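Local coordinates for protein diol-dehydratase (Roseburia inulinivorans, PDB 5I2A) that probably dehydrates 1,2-propanediol as a B12-independent lyase of the glycyl radical enzyme family, at residues T369-V374 against I405-Y410. Sequence-based numbering, arbitrary orientation.
Sequences TASEHV and IGLPAY
Ser371, in the last turns of helix 362-374, faces Leu407 on the loop that leads into strand 409-412; their CA atoms, 8.0 Å apart, are the nearest pair across the contact. The helical side is regular, with His373 N hydrogen-bonded to Thr369 O at 2.7 Å, whereas the loop turns through Gly406 at positive phi (85°) and a cis peptide before Pro408. Ile405, Leu407 and Ser371 direct their CB atoms at the opposing segment. Ile405 makes the closer approach of the two aliphatic side chains: with CG1 anti to the backbone N (chi1 -160°) and chi2 also extended, its CD1 lies 3.7 Å from Ser371 O. Leu407 presents one branch, CD1, 4.1 Å from Ser371 OG. That hydroxyl is hydrogen-bonded with Trp320 NE1 of helix 309-323, and the Ser371 side chain also touches Leu381. Ile405 also packs on Ile812 of strand 812-814, and Leu407 on Leu400 of helix 391-402. Strands 346-350, 380-385 and 409-412 run parallel, linked through helices 362-374 and 391-402. Two methyl groups meeting the oxygens of one buried serine, with 97 Å² buried, imply a light van der Waals join between the helix of one beta-alpha-beta crossover and the loop that ends the next.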
loop_
_atom_site.group_PDB
_atom_site.type_symbol
_atom_site.label_atom_id
_atom_site.label_comp_id
_atom_site.label_asym_id
_atom_site.label_seq_id
_atom_site.Cartn_x
_atom_site.Cartn_y
_atom_site.Cartn_z
ATOM N N THR A 369 -6.156 28.923 -36.518
ATOM C CA THR A 369 -5.252 29.956 -37.015
ATOM C C THR A 369 -3.906 29.858 -36.303
ATOM O O THR A 369 -2.848 30.013 -36.921
ATOM C CB THR A 369 -5.851 31.371 -36.830
ATOM O OG1 THR A 369 -7.008 31.522 -37.664
ATOM C CG2 THR A 369 -4.837 32.450 -37.201
ATOM N N ALA A 370 -3.944 29.593 -35.004
ATOM C CA ALA A 370 -2.711 29.523 -34.238
ATOM C C ALA A 370 -1.818 28.384 -34.741
ATOM O O ALA A 370 -0.605 28.537 -34.822
ATOM C CB ALA A 370 -3.005 29.370 -32.745
ATOM N N SER A 371 -2.419 27.263 -35.112
ATOM C CA SER A 371 -1.656 26.172 -35.722
ATOM C C SER A 371 -1.006 26.603 -37.048
ATOM O O SER A 371 0.097 26.181 -37.377
ATOM C CB SER A 371 -2.565 24.964 -35.949
ATOM O OG SER A 371 -2.937 24.368 -34.722
ATOM N N GLU A 372 -1.701 27.442 -37.810
ATOM C CA GLU A 372 -1.155 27.943 -39.068
ATOM C C GLU A 372 -0.045 28.962 -38.792
ATOM O O GLU A 372 1.000 28.929 -39.423
ATOM C CB GLU A 372 -2.267 28.563 -39.923
ATOM C CG GLU A 372 -1.872 28.911 -41.325
ATOM C CD GLU A 372 -3.089 29.150 -42.217
ATOM O OE1 GLU A 372 -4.178 29.479 -41.686
ATOM O OE2 GLU A 372 -2.958 28.992 -43.451
ATOM N N HIS A 373 -0.276 29.847 -37.828
ATOM C CA HIS A 373 0.704 30.860 -37.449
ATOM C C HIS A 373 2.016 30.252 -36.949
ATOM O O HIS A 373 3.096 30.583 -37.433
ATOM C CB HIS A 373 0.141 31.775 -36.357
ATOM C CG HIS A 373 -0.808 32.821 -36.857
ATOM N ND1 HIS A 373 -1.381 33.761 -36.022
ATOM C CD2 HIS A 373 -1.304 33.065 -38.092
ATOM C CE1 HIS A 373 -2.167 34.550 -36.728
ATOM N NE2 HIS A 373 -2.141 34.148 -37.987
ATOM N N VAL A 374 1.916 29.366 -35.965
ATOM C CA VAL A 374 3.104 28.825 -35.322
ATOM C C VAL A 374 3.707 27.724 -36.178
ATOM O O VAL A 374 4.913 27.599 -36.265
ATOM C CB VAL A 374 2.777 28.304 -33.900
ATOM C CG1 VAL A 374 3.996 27.668 -33.257
ATOM C CG2 VAL A 374 2.263 29.463 -33.037
ATOM N N ILE A 405 0.249 20.251 -42.916
ATOM C CA ILE A 405 0.674 20.155 -41.531
ATOM C C ILE A 405 0.053 18.952 -40.786
ATOM O O ILE A 405 0.490 18.610 -39.688
ATOM C CB ILE A 405 0.351 21.462 -40.778
ATOM C CG1 ILE A 405 1.205 21.593 -39.519
ATOM C CG2 ILE A 405 -1.146 21.573 -40.478
ATOM C CD1 ILE A 405 1.014 22.896 -38.808
ATOM N N GLY A 406 -0.947 18.310 -41.390
ATOM C CA GLY A 406 -1.530 17.102 -40.841
ATOM C C GLY A 406 -2.611 17.363 -39.808
ATOM O O GLY A 406 -3.087 16.440 -39.153
ATOM N N LEU A 407 -3.007 18.626 -39.686
ATOM C CA LEU A 407 -3.972 19.064 -38.684
ATOM C C LEU A 407 -5.227 19.673 -39.319
ATOM O O LEU A 407 -5.188 20.134 -40.456
ATOM C CB LEU A 407 -3.319 20.091 -37.746
ATOM C CG LEU A 407 -2.041 19.686 -37.006
ATOM C CD1 LEU A 407 -1.493 20.871 -36.212
ATOM C CD2 LEU A 407 -2.304 18.497 -36.076
ATOM N N PRO A 408 -6.358 19.653 -38.600
ATOM C CA PRO A 408 -6.562 18.909 -37.356
ATOM C C PRO A 408 -6.808 17.461 -37.698
ATOM O O PRO A 408 -6.983 17.159 -38.875
ATOM C CB PRO A 408 -7.808 19.546 -36.759
ATOM C CG PRO A 408 -8.590 19.998 -37.983
ATOM C CD PRO A 408 -7.575 20.359 -39.037
ATOM N N ALA A 409 -6.796 16.581 -36.706
ATOM C CA ALA A 409 -7.352 15.248 -36.882
ATOM C C ALA A 409 -8.872 15.353 -36.716
ATOM O O ALA A 409 -9.347 16.210 -35.977
ATOM C CB ALA A 409 -6.758 14.262 -35.875
ATOM N N TYR A 410 -9.610 14.481 -37.400
ATOM C CA TYR A 410 -11.068 14.536 -37.453
ATOM C C TYR A 410 -11.694 13.376 -36.668
ATOM O O TYR A 410 -11.349 12.220 -36.898
ATOM C CB TYR A 410 -11.550 14.513 -38.922
ATOM C CG TYR A 410 -11.049 15.708 -39.724
ATOM C CD1 TYR A 410 -9.755 15.733 -40.243
ATOM C CD2 TYR A 410 -11.861 16.811 -39.942
ATOM C CE1 TYR A 410 -9.284 16.836 -40.962
ATOM C CE2 TYR A 410 -11.402 17.918 -40.650
ATOM C CZ TYR A 410 -10.115 17.925 -41.156
ATOM O OH TYR A 410 -9.657 19.016 -41.844
#